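Local structure of undecaprenyl pyrophosphate synthase (Campylobacter jejuni, 3UGS) at residues A[66-69]-A[70-74]; A[82-85]-A[86-90]; A[57-61]-A[62-66]; A[136-139]-A[140-144]. The protein probably catalyses the magnesium-dependent condensation of isopentenyl diphosphate with an allylic diphosphate to build long cis-polyprenyl chains, working as a homodimer. All coordinates share one frame; numbering follows the deposited sequence.

Contact 1 (A[66-69]-A[70-74]); sequences RPKD and EIDFI
The carbonyl of P67 receives the backbone N-H of I71 in a nearly straight bond (I71 N to P67 O 3.2 Å, 171° at the hydrogen), and this opens helix 68-88. D72 N to K68 O and F73 N to D69 O repeat the i to i+4 pattern. P67 occupies the N-cap position; a proline is tolerated here because the N-H groups at a helix start have no acceptor in a preceding turn. R66, still in the loop, reaches forward alongside the first turn. Its chain is extended from CG to NE and carries NH1 to OE1 of E70 at 2.8 Å, a salt bridge in which the carboxylate oxygen lies close to the guanidinium plane while NH1 comes from above the carboxylate plane; the two planes are 55° apart. Over one guanidinium face, toward its rim, sits CD1 of I74, 4.1 Å from R66 NE. I71 lies against the start of the turn: its CG1, anti to the carbonyl carbon (chi1 -61°), packs on CB of R66 at 3.8 Å. Further round, K68 bends at chi2, and its NZ forms a longer salt bridge with D72 OD2 at 3.4 Å. D69 and E70 in the first turn, with D72 just beyond, put negative charge near the helix N-terminus, where the dipole probably favours it; K68 would offset part of the repulsion between D69 and D72. R66 probably binds substrate, as in related synthases. Its guanidinium is held by E70 at NH1 and by the carbonyl oxygen of G16 at NH2, which limits its rotation, consistent with such a part.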
loop_
_atom_site.group_PDB
_atom_site.type_symbol
_atom_site.label_atom_id
_atom_site.label_comp_id
_atom_site.label_asym_id
_atom_site.label_seq_id
_atom_site.Cartn_x
_atom_site.Cartn_y
_atom_site.Cartn_z
ATOM N N ARG A 66 8.261 -12.347 -16.195
ATOM C CA ARG A 66 9.455 -11.795 -16.856
ATOM C C ARG A 66 10.072 -12.809 -17.819
ATOM O O ARG A 66 10.013 -14.012 -17.583
ATOM C CB ARG A 66 10.554 -11.465 -15.848
ATOM C CG ARG A 66 10.475 -10.088 -15.202
ATOM C CD ARG A 66 11.675 -10.000 -14.273
ATOM N NE ARG A 66 11.707 -8.836 -13.422
ATOM C CZ ARG A 66 12.309 -7.700 -13.727
ATOM N NH1 ARG A 66 12.930 -7.554 -14.892
ATOM N NH2 ARG A 66 12.285 -6.695 -12.856
ATOM N N PRO A 67 10.716 -12.323 -18.883
ATOM C CA PRO A 67 11.477 -13.208 -19.765
ATOM C C PRO A 67 12.410 -14.109 -18.971
ATOM O O PRO A 67 12.992 -13.713 -17.974
ATOM C CB PRO A 67 12.286 -12.245 -20.616
ATOM C CG PRO A 67 11.519 -10.962 -20.592
ATOM C CD PRO A 67 10.813 -10.905 -19.277
ATOM N N LYS A 68 12.544 -15.326 -19.455
ATOM C CA LYS A 68 13.300 -16.346 -18.739
ATOM C C LYS A 68 14.753 -15.915 -18.507
ATOM O O LYS A 68 15.333 -16.225 -17.484
ATOM C CB LYS A 68 13.230 -17.698 -19.448
ATOM C CG LYS A 68 13.861 -18.861 -18.675
ATOM C CD LYS A 68 15.298 -19.105 -19.154
ATOM C CE LYS A 68 15.762 -20.564 -19.004
ATOM N NZ LYS A 68 16.919 -20.946 -19.888
ATOM N N ASP A 69 15.325 -15.227 -19.480
ATOM C CA ASP A 69 16.728 -14.721 -19.379
ATOM C C ASP A 69 16.918 -13.733 -18.193
ATOM O O ASP A 69 17.937 -13.732 -17.502
ATOM C CB ASP A 69 17.215 -14.056 -20.677
ATOM C CG ASP A 69 17.389 -15.074 -21.861
ATOM O OD1 ASP A 69 17.347 -16.347 -21.670
ATOM O OD2 ASP A 69 17.547 -14.567 -23.007
ATOM N N GLU A 70 15.897 -12.925 -17.949
ATOM C CA GLU A 70 15.958 -11.915 -16.867
ATOM C C GLU A 70 15.865 -12.571 -15.508
ATOM O O GLU A 70 16.572 -12.238 -14.573
ATOM C CB GLU A 70 14.869 -10.873 -16.989
ATOM C CG GLU A 70 15.038 -9.983 -18.193
ATOM C CD GLU A 70 14.061 -8.838 -18.222
ATOM O OE1 GLU A 70 13.127 -8.822 -17.390
ATOM O OE2 GLU A 70 14.223 -7.951 -19.087
ATOM N N ILE A 71 14.952 -13.519 -15.428
ATOM C CA ILE A 71 14.772 -14.338 -14.205
ATOM C C ILE A 71 16.081 -15.040 -13.849
ATOM O O ILE A 71 16.534 -15.082 -12.697
ATOM C CB ILE A 71 13.639 -15.372 -14.352
ATOM C CG1 ILE A 71 12.341 -14.604 -14.613
ATOM C CG2 ILE A 71 13.573 -16.278 -13.109
ATOM C CD1 ILE A 71 11.135 -15.467 -14.871
ATOM N N ASP A 72 16.657 -15.602 -14.890
ATOM C CA ASP A 72 17.951 -16.354 -14.799
ATOM C C ASP A 72 19.055 -15.538 -14.126
ATOM O O ASP A 72 19.694 -15.974 -13.185
ATOM C CB ASP A 72 18.429 -16.823 -16.172
ATOM C CG ASP A 72 17.663 -18.041 -16.664
ATOM O OD1 ASP A 72 16.858 -18.611 -15.868
ATOM O OD2 ASP A 72 17.868 -18.421 -17.845
ATOM N N PHE A 73 19.181 -14.318 -14.603
ATOM C CA PHE A 73 20.234 -13.377 -14.158
ATOM C C PHE A 73 20.061 -12.944 -12.691
ATOM O O PHE A 73 21.013 -12.834 -11.931
ATOM C CB PHE A 73 20.280 -12.139 -15.091
ATOM C CG PHE A 73 21.136 -11.021 -14.582
ATOM C CD1 PHE A 73 22.519 -11.116 -14.620
ATOM C CD2 PHE A 73 20.558 -9.897 -14.035
ATOM C CE1 PHE A 73 23.313 -10.098 -14.128
ATOM C CE2 PHE A 73 21.345 -8.862 -13.549
ATOM C CZ PHE A 73 22.728 -8.967 -13.605
ATOM N N ILE A 74 18.815 -12.680 -12.343
ATOM C CA ILE A 74 18.403 -12.298 -10.989
ATOM C C ILE A 74 18.704 -13.374 -9.949
ATOM O O ILE A 74 19.207 -13.089 -8.889
ATOM C CB ILE A 74 16.913 -11.947 -10.958
ATOM C CG1 ILE A 74 16.690 -10.659 -11.720
ATOM C CG2 ILE A 74 16.409 -11.769 -9.516
ATOM C CD1 ILE A 74 15.250 -10.490 -12.160
#

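Contact 2 (A[82-85]-A[86-90]); sequences LDEA and LEKFE
At the C-terminal end of helix 68-88, A85 meets F89, four residues on, in a CH-pi contact. CB of A85 stands 3.8 Å from the ring centroid of F89, only 10° off the ring normal, so the methyl sits over the centre of one face. A small residue suits this place because the ring can lie flat against it, close to the backbone. The main chain follows the same spacing: L86 N reaches L82 O at 2.8 Å, E87 N reaches D83 O at 2.9 Å, and F89 N reaches A85 O at 3.1 Å. This helix flanks the parallel sheet of the cis-prenyltransferase fold, and the A85 and F89 side is turned inward. F89 lies on V94 and L96 of strand 94-99, while A85 touches V116 and L86 touches L115 of helix 107-120. On another side of the helix, K88 extends fully beyond CG and runs alongside E84, whose chain bends at chi2. Their charged ends form a salt bridge, although the position of E84 OE1 is doubtful in the model. D83 has its own partner in K112, which joins helix 68-88 to helix 107-120 by a salt bridge.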
loop_
_atom_site.group_PDB
_atom_site.type_symbol
_atom_site.label_atom_id
_atom_site.label_comp_id
_atom_site.label_asym_id
_atom_site.label_seq_id
_atom_site.Cartn_x
_atom_site.Cartn_y
_atom_site.Cartn_z
ATOM N N LEU A 82 23.400 -14.784 -1.572
ATOM C CA LEU A 82 23.168 -15.815 -0.557
ATOM C C LEU A 82 24.509 -16.321 -0.001
ATOM O O LEU A 82 24.664 -16.559 1.180
ATOM C CB LEU A 82 22.365 -16.987 -1.113
ATOM C CG LEU A 82 20.860 -16.698 -1.229
ATOM C CD1 LEU A 82 20.131 -17.897 -1.810
ATOM C CD2 LEU A 82 20.279 -16.273 0.113
ATOM N N ASP A 83 25.457 -16.456 -0.903
ATOM C CA ASP A 83 26.847 -16.857 -0.557
ATOM C C ASP A 83 27.532 -15.848 0.366
ATOM O O ASP A 83 28.074 -16.196 1.406
ATOM C CB ASP A 83 27.692 -17.059 -1.809
ATOM C CG ASP A 83 27.269 -18.304 -2.624
ATOM O OD1 ASP A 83 26.684 -19.266 -2.062
ATOM O OD2 ASP A 83 27.545 -18.305 -3.842
ATOM N N GLU A 84 27.463 -14.584 -0.009
ATOM C CA GLU A 84 27.984 -13.461 0.839
ATOM C C GLU A 84 27.418 -13.558 2.244
ATOM O O GLU A 84 28.113 -13.425 3.241
ATOM C CB GLU A 84 27.644 -12.067 0.293
ATOM C CG GLU A 84 28.624 -11.549 -0.745
ATOM C CD GLU A 84 29.857 -10.890 -0.143
ATOM O OE1 GLU A 84 29.884 -10.661 1.087
ATOM O OE2 GLU A 84 30.807 -10.601 -0.916
ATOM N N ALA A 85 26.128 -13.820 2.281
ATOM C CA ALA A 85 25.383 -13.918 3.564
ATOM C C ALA A 85 25.792 -15.168 4.350
ATOM O O ALA A 85 25.865 -15.167 5.561
ATOM C CB ALA A 85 23.867 -13.877 3.335
ATOM N N LEU A 86 26.070 -16.241 3.633
ATOM C CA LEU A 86 26.594 -17.474 4.278
ATOM C C LEU A 86 27.962 -17.180 4.876
ATOM O O LEU A 86 28.355 -17.740 5.889
ATOM C CB LEU A 86 26.757 -18.643 3.301
ATOM C CG LEU A 86 25.591 -19.630 3.355
ATOM C CD1 LEU A 86 25.662 -20.522 2.111
ATOM C CD2 LEU A 86 25.555 -20.411 4.669
ATOM N N GLU A 87 28.665 -16.294 4.198
ATOM C CA GLU A 87 30.026 -15.892 4.603
ATOM C C GLU A 87 30.039 -14.891 5.767
ATOM O O GLU A 87 30.632 -15.099 6.829
ATOM C CB GLU A 87 30.795 -15.289 3.417
ATOM C CG GLU A 87 32.004 -14.445 3.816
ATOM C CD GLU A 87 32.930 -14.124 2.649
ATOM O OE1 GLU A 87 32.579 -13.238 1.818
ATOM O OE2 GLU A 87 34.014 -14.752 2.571
ATOM N N LYS A 88 29.351 -13.799 5.510
ATOM C CA LYS A 88 29.453 -12.558 6.330
ATOM C C LYS A 88 28.397 -12.344 7.397
ATOM O O LYS A 88 28.595 -11.533 8.268
ATOM C CB LYS A 88 29.471 -11.318 5.433
ATOM C CG LYS A 88 30.737 -11.205 4.580
ATOM C CD LYS A 88 30.733 -9.990 3.664
ATOM C CE LYS A 88 32.013 -9.913 2.828
ATOM N NZ LYS A 88 31.993 -8.729 1.920
ATOM N N PHE A 89 27.301 -13.089 7.360
ATOM C CA PHE A 89 26.112 -12.749 8.213
ATOM C C PHE A 89 26.239 -13.057 9.699
ATOM O O PHE A 89 26.041 -12.181 10.539
ATOM C CB PHE A 89 24.806 -13.339 7.690
ATOM C CG PHE A 89 23.969 -12.362 6.901
ATOM C CD1 PHE A 89 22.577 -12.439 6.929
ATOM C CD2 PHE A 89 24.559 -11.388 6.121
ATOM C CE1 PHE A 89 21.806 -11.548 6.210
ATOM C CE2 PHE A 89 23.789 -10.497 5.398
ATOM C CZ PHE A 89 22.412 -10.581 5.439
ATOM N N GLU A 90 26.535 -14.299 10.026
ATOM C CA GLU A 90 26.455 -14.746 11.448
ATOM C C GLU A 90 27.559 -14.190 12.305
ATOM O O GLU A 90 27.405 -14.066 13.512
ATOM C CB GLU A 90 26.388 -16.263 11.620
ATOM C CG GLU A 90 27.707 -16.936 11.957
ATOM C CD GLU A 90 27.658 -17.725 13.260
ATOM O OE1 GLU A 90 27.149 -18.880 13.245
ATOM O OE2 GLU A 90 28.156 -17.194 14.290
#

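Contact 3 (A[57-61]-A[62-66]); sequences FAFST and ENWKR. With FFT ((2Z,6Z)-3,7,11-trimethyldodeca-2,6,10-trien-1-yl dihydrogen phosphate), chain C.
The ring of F59 has CB of N63 over one face, offset toward the rim and 3.4 Å from the centroid, in a CH-pi contact. The same phenylalanine turns its edge to W64: CE2 lies over the centre of the indole face, 3.3 Å from W64 CE2, and the planes stand at 71° in a T-shaped pair. At the rim of the indole, near its plane, the carbonyl oxygen of T61 approaches CD1. F57 points elsewhere, and the methyl carbon C12 of the bound farnesyl monophosphate rests over the centre of its ring. These residues lie where strand 53-60 gives way to a 3-10 turn, a loop of the cis-prenyltransferase active site; N63 probably acts as the proton acceptor, as in related enzymes. Its amide folds back on the strand. With CG anti to the carbonyl carbon (chi1 -73°), OD1 receives the backbone N-H of S60 at 2.8 Å, the donor lying above the amide plane. In return N63 N donates to S60 OG at 3.2 Å, a reciprocal side-chain-to-backbone pairing between residues three apart; serine suits it because its short hydroxyl reaches the N-H. N63 OD1 also lies 3.4 Å from ligand C12, while ND2 bonds to the carbonyl oxygen of G224 of the second subunit. Further along, the hydroxyl of T61 donates to E62 OE1 at 2.8 Å, meeting it from above the carboxylate plane. E62 OE2 is bonded to N183 and to Y191 of the second subunit, and W64 NE1 to S133 of strand 126-134.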
loop_
_atom_site.group_PDB
_atom_site.type_symbol
_atom_site.label_atom_id
_atom_site.label_comp_id
_atom_site.label_asym_id
_atom_site.label_seq_id
_atom_site.Cartn_x
_atom_site.Cartn_y
_atom_site.Cartn_z
ATOM N N PHE A 57 13.346 -6.327 -1.171
ATOM C CA PHE A 57 12.533 -6.928 -2.216
ATOM C C PHE A 57 13.403 -7.465 -3.326
ATOM O O PHE A 57 13.936 -6.733 -4.116
ATOM C CB PHE A 57 11.517 -5.937 -2.822
ATOM C CG PHE A 57 10.257 -6.594 -3.356
ATOM C CD1 PHE A 57 10.148 -7.978 -3.467
ATOM C CD2 PHE A 57 9.174 -5.829 -3.731
ATOM C CE1 PHE A 57 8.972 -8.559 -3.931
ATOM C CE2 PHE A 57 8.011 -6.408 -4.188
ATOM C CZ PHE A 57 7.913 -7.765 -4.293
ATOM N N ALA A 58 13.477 -8.774 -3.410
ATOM C CA ALA A 58 14.343 -9.426 -4.420
ATOM C C ALA A 58 13.591 -9.821 -5.685
ATOM O O ALA A 58 13.955 -9.438 -6.784
ATOM C CB ALA A 58 15.029 -10.641 -3.816
ATOM N N PHE A 59 12.547 -10.614 -5.479
ATOM C CA PHE A 59 11.754 -11.223 -6.560
ATOM C C PHE A 59 10.283 -11.420 -6.111
ATOM O O PHE A 59 9.966 -11.935 -5.008
ATOM C CB PHE A 59 12.348 -12.586 -6.982
ATOM C CG PHE A 59 11.805 -13.134 -8.298
ATOM C CD1 PHE A 59 12.409 -12.831 -9.498
ATOM C CD2 PHE A 59 10.701 -13.974 -8.321
ATOM C CE1 PHE A 59 11.931 -13.356 -10.708
ATOM C CE2 PHE A 59 10.198 -14.490 -9.512
ATOM C CZ PHE A 59 10.803 -14.166 -10.713
ATOM N N SER A 60 9.386 -11.035 -6.991
ATOM C CA SER A 60 7.974 -11.098 -6.664
ATOM C C SER A 60 7.230 -12.164 -7.415
ATOM O O SER A 60 7.771 -12.784 -8.314
ATOM C CB SER A 60 7.301 -9.755 -6.938
ATOM O OG SER A 60 7.302 -9.491 -8.326
ATOM N N THR A 61 5.968 -12.356 -7.042
ATOM C CA THR A 61 5.119 -13.358 -7.711
ATOM C C THR A 61 4.881 -12.999 -9.191
ATOM O O THR A 61 4.894 -13.846 -10.066
ATOM C CB THR A 61 3.782 -13.610 -6.988
ATOM O OG1 THR A 61 3.174 -12.353 -6.603
ATOM C CG2 THR A 61 4.021 -14.537 -5.758
ATOM N N GLU A 62 4.699 -11.720 -9.448
ATOM C CA GLU A 62 4.500 -11.200 -10.851
ATOM C C GLU A 62 5.772 -11.279 -11.728
ATOM O O GLU A 62 5.700 -11.445 -12.943
ATOM C CB GLU A 62 4.005 -9.754 -10.867
ATOM C CG GLU A 62 2.598 -9.580 -10.345
ATOM C CD GLU A 62 2.570 -9.734 -8.819
ATOM O OE1 GLU A 62 1.850 -10.638 -8.331
ATOM O OE2 GLU A 62 3.324 -8.969 -8.122
ATOM N N ASN A 63 6.917 -11.166 -11.070
ATOM C CA ASN A 63 8.242 -11.275 -11.721
ATOM C C ASN A 63 8.404 -12.591 -12.498
ATOM O O ASN A 63 9.253 -12.722 -13.391
ATOM C CB ASN A 63 9.406 -11.145 -10.734
ATOM C CG ASN A 63 9.612 -9.710 -10.231
ATOM O OD1 ASN A 63 10.210 -9.494 -9.163
ATOM N ND2 ASN A 63 9.137 -8.745 -10.972
ATOM N N TRP A 64 7.574 -13.566 -12.149
ATOM C CA TRP A 64 7.581 -14.877 -12.865
ATOM C C TRP A 64 7.162 -14.764 -14.311
ATOM O O TRP A 64 7.325 -15.682 -15.092
ATOM C CB TRP A 64 6.712 -15.890 -12.167
ATOM C CG TRP A 64 7.304 -16.380 -10.878
ATOM C CD1 TRP A 64 6.840 -16.173 -9.575
ATOM C CD2 TRP A 64 8.510 -17.173 -10.737
ATOM N NE1 TRP A 64 7.665 -16.775 -8.668
ATOM C CE2 TRP A 64 8.678 -17.412 -9.302
ATOM C CE3 TRP A 64 9.417 -17.710 -11.619
ATOM C CZ2 TRP A 64 9.738 -18.165 -8.806
ATOM C CZ3 TRP A 64 10.461 -18.459 -11.112
ATOM C CH2 TRP A 64 10.635 -18.669 -9.734
ATOM N N LYS A 65 6.594 -13.635 -14.671
ATOM C CA LYS A 65 6.133 -13.419 -16.059
ATOM C C LYS A 65 7.173 -12.670 -16.871
ATOM O O LYS A 65 7.003 -12.390 -18.067
ATOM C CB LYS A 65 4.812 -12.679 -16.117
ATOM C CG LYS A 65 3.614 -13.538 -15.709
ATOM C CD LYS A 65 2.835 -12.865 -14.584
ATOM N N ARG A 66 8.261 -12.347 -16.195
ATOM C CA ARG A 66 9.455 -11.795 -16.856
ATOM C C ARG A 66 10.072 -12.809 -17.819
ATOM O O ARG A 66 10.013 -14.012 -17.583
ATOM C CB ARG A 66 10.554 -11.465 -15.848
ATOM C CG ARG A 66 10.475 -10.088 -15.202
ATOM C CD ARG A 66 11.675 -10.000 -14.273
ATOM N NE ARG A 66 11.707 -8.836 -13.422
ATOM C CZ ARG A 66 12.309 -7.700 -13.727
ATOM N NH1 ARG A 66 12.930 -7.554 -14.892
ATOM N NH2 ARG A 66 12.285 -6.695 -12.856
HETATM O O3 FFT C . 8.073 -1.192 -9.185
HETATM P P FFT C . 9.185 -1.830 -9.973
HETATM O O1 FFT C . 10.508 -1.155 -9.777
HETATM O O2 FFT C . 8.749 -2.102 -11.401
HETATM O O FFT C . 9.451 -3.310 -9.367
HETATM C C14 FFT C . 10.073 -3.484 -8.076
HETATM C C13 FFT C . 10.021 -4.929 -7.636
HETATM C C11 FFT C . 11.108 -5.626 -7.321
HETATM C C12 FFT C . 10.997 -7.043 -6.904
HETATM C C10 FFT C . 12.471 -4.991 -7.277
HETATM C C9 FFT C . 13.464 -5.712 -8.142
HETATM C C8 FFT C . 14.708 -4.859 -8.309
HETATM C C6 FFT C . 15.899 -5.238 -7.807
HETATM C C7 FFT C . 17.143 -4.402 -7.998
HETATM C C5 FFT C . 15.998 -6.529 -7.043
HETATM C C4 FFT C . 17.394 -7.055 -7.279
HETATM C C3 FFT C . 17.534 -8.503 -6.877
HETATM C C1 FFT C . 18.773 -9.015 -6.683
HETATM C C2 FFT C . 20.007 -8.145 -6.866
HETATM C C FFT C . 18.906 -10.468 -6.275
#

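Contact 4 (A[136-139]-A[140-144]); sequences ARDE and IIRAA
R142 NE donates to OD2 of D138 at 2.8 Å along an almost perfectly straight line (179° at the hydrogen), a salt bridge between residues one helical turn apart. The carboxylate oxygen lies in the guanidinium plane, whereas NE comes from above the carboxylate plane, the two groups being turned 43° apart. D138 holds CG anti to its backbone N (chi1 171°), and R142 bends at chi3 so that NE, rather than the end of the guanidinium, faces the aspartate. That leaves NH1 to form a second salt bridge, with D164, while the buried carboxylate of E139 is supplied with donors by Y134 at OE1 and by the backbone N of L165 at OE2. Beneath these groups the i to i+4 backbone bonds run unbroken, among them R142 N to D138 O at 3.0 Å and A143 N to E139 O at 2.8 Å. R137 reaches D168 and the carbonyl oxygen of W187, both of the second subunit, and the branched apolar chains of I140 and I141 suit the dimer interface, packing on I140 and W187 of that subunit. The small A143 and A144 let helix 156-161 approach through L159, and N183 accepts the backbone N-H of R137 at the start of helix 136-149, the helix that follows strand 126-134.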
loop_
_atom_site.group_PDB
_atom_site.type_symbol
_atom_site.label_atom_id
_atom_site.label_comp_id
_atom_site.label_asym_id
_atom_site.label_seq_id
_atom_site.Cartn_x
_atom_site.Cartn_y
_atom_site.Cartn_z
ATOM N N ALA A 136 2.392 -9.423 -1.868
ATOM C CA ALA A 136 1.619 -8.995 -0.663
ATOM C C ALA A 136 0.269 -9.646 -0.674
ATOM O O ALA A 136 -0.234 -10.107 0.329
ATOM C CB ALA A 136 1.462 -7.481 -0.584
ATOM N N ARG A 137 -0.317 -9.667 -1.852
ATOM C CA ARG A 137 -1.662 -10.224 -2.006
ATOM C C ARG A 137 -1.640 -11.716 -1.638
ATOM O O ARG A 137 -2.483 -12.217 -0.933
ATOM C CB ARG A 137 -2.219 -10.020 -3.417
ATOM C CG ARG A 137 -2.773 -8.625 -3.672
ATOM C CD ARG A 137 -3.177 -8.464 -5.134
ATOM N NE ARG A 137 -3.684 -7.116 -5.469
ATOM C CZ ARG A 137 -4.421 -6.844 -6.546
ATOM N NH1 ARG A 137 -4.735 -7.806 -7.374
ATOM N NH2 ARG A 137 -4.826 -5.609 -6.807
ATOM N N ASP A 138 -0.625 -12.382 -2.130
ATOM C CA ASP A 138 -0.387 -13.818 -1.876
ATOM C C ASP A 138 -0.103 -14.031 -0.405
ATOM O O ASP A 138 -0.612 -14.927 0.206
ATOM C CB ASP A 138 0.776 -14.338 -2.768
ATOM C CG ASP A 138 1.250 -15.769 -2.406
ATOM O OD1 ASP A 138 0.590 -16.728 -2.797
ATOM O OD2 ASP A 138 2.323 -15.948 -1.775
ATOM N N GLU A 139 0.739 -13.188 0.175
ATOM C CA GLU A 139 1.051 -13.291 1.623
ATOM C C GLU A 139 -0.258 -13.190 2.423
ATOM O O GLU A 139 -0.582 -13.979 3.325
ATOM C CB GLU A 139 2.011 -12.213 2.063
ATOM C CG GLU A 139 2.567 -12.442 3.481
ATOM C CD GLU A 139 3.176 -11.176 4.118
ATOM O OE1 GLU A 139 3.031 -10.026 3.555
ATOM O OE2 GLU A 139 3.788 -11.332 5.217
ATOM N N ILE A 140 -1.054 -12.222 2.026
ATOM C CA ILE A 140 -2.356 -11.973 2.691
ATOM C C ILE A 140 -3.297 -13.196 2.628
ATOM O O ILE A 140 -3.952 -13.572 3.604
ATOM C CB ILE A 140 -3.070 -10.733 2.153
ATOM C CG1 ILE A 140 -2.283 -9.465 2.544
ATOM C CG2 ILE A 140 -4.501 -10.654 2.688
ATOM C CD1 ILE A 140 -2.882 -8.187 1.995
ATOM N N ILE A 141 -3.339 -13.816 1.467
ATOM C CA ILE A 141 -4.170 -15.048 1.251
ATOM C C ILE A 141 -3.665 -16.195 2.105
ATOM O O ILE A 141 -4.412 -16.897 2.746
ATOM C CB ILE A 141 -4.243 -15.497 -0.226
ATOM C CG1 ILE A 141 -5.584 -15.063 -0.837
ATOM C CG2 ILE A 141 -4.351 -17.025 -0.313
ATOM C CD1 ILE A 141 -5.836 -13.604 -1.032
ATOM N N ARG A 142 -2.364 -16.343 2.117
ATOM C CA ARG A 142 -1.702 -17.385 2.894
ATOM C C ARG A 142 -1.930 -17.179 4.393
ATOM O O ARG A 142 -2.069 -18.115 5.169
ATOM C CB ARG A 142 -0.193 -17.495 2.563
ATOM C CG ARG A 142 0.037 -17.945 1.103
ATOM C CD ARG A 142 1.424 -18.464 0.746
ATOM N NE ARG A 142 2.331 -17.316 0.612
ATOM C CZ ARG A 142 3.145 -16.884 1.560
ATOM N NH1 ARG A 142 3.863 -15.777 1.367
ATOM N NH2 ARG A 142 3.237 -17.555 2.697
ATOM N N ALA A 143 -1.967 -15.931 4.797
ATOM C CA ALA A 143 -2.178 -15.625 6.216
ATOM C C ALA A 143 -3.598 -15.983 6.635
ATOM O O ALA A 143 -3.831 -16.515 7.731
ATOM C CB ALA A 143 -1.910 -14.192 6.504
ATOM N N ALA A 144 -4.537 -15.701 5.734
ATOM C CA ALA A 144 -5.975 -15.987 5.967
ATOM C C ALA A 144 -6.244 -17.516 6.092
ATOM O O ALA A 144 -7.092 -17.960 6.836
ATOM C CB ALA A 144 -6.849 -15.407 4.864
#

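Contacts 1 and 3 are continuous, sharing R66 and lying with centres about 10 Å apart: I71 CD1 of contact 1 packs 3.6 Å from N63 O, and I74 CG2 touches F59 CD1 at 4.1 Å. Together they carry part of the pocket, F57, A58 and N63 from strand and turn and I74 from the helix, around the bound farnesyl monophosphate. Contact 2 lies further along helix 68-88, its centre about 23 Å from that of contact 1 and its L82 side chain about 8 Å from the ligand. Contact 4 is about 16 Å from contact 3, between centres, and shares with it the dimer interface; D138 approaches T61 to about 4 Å between side chains.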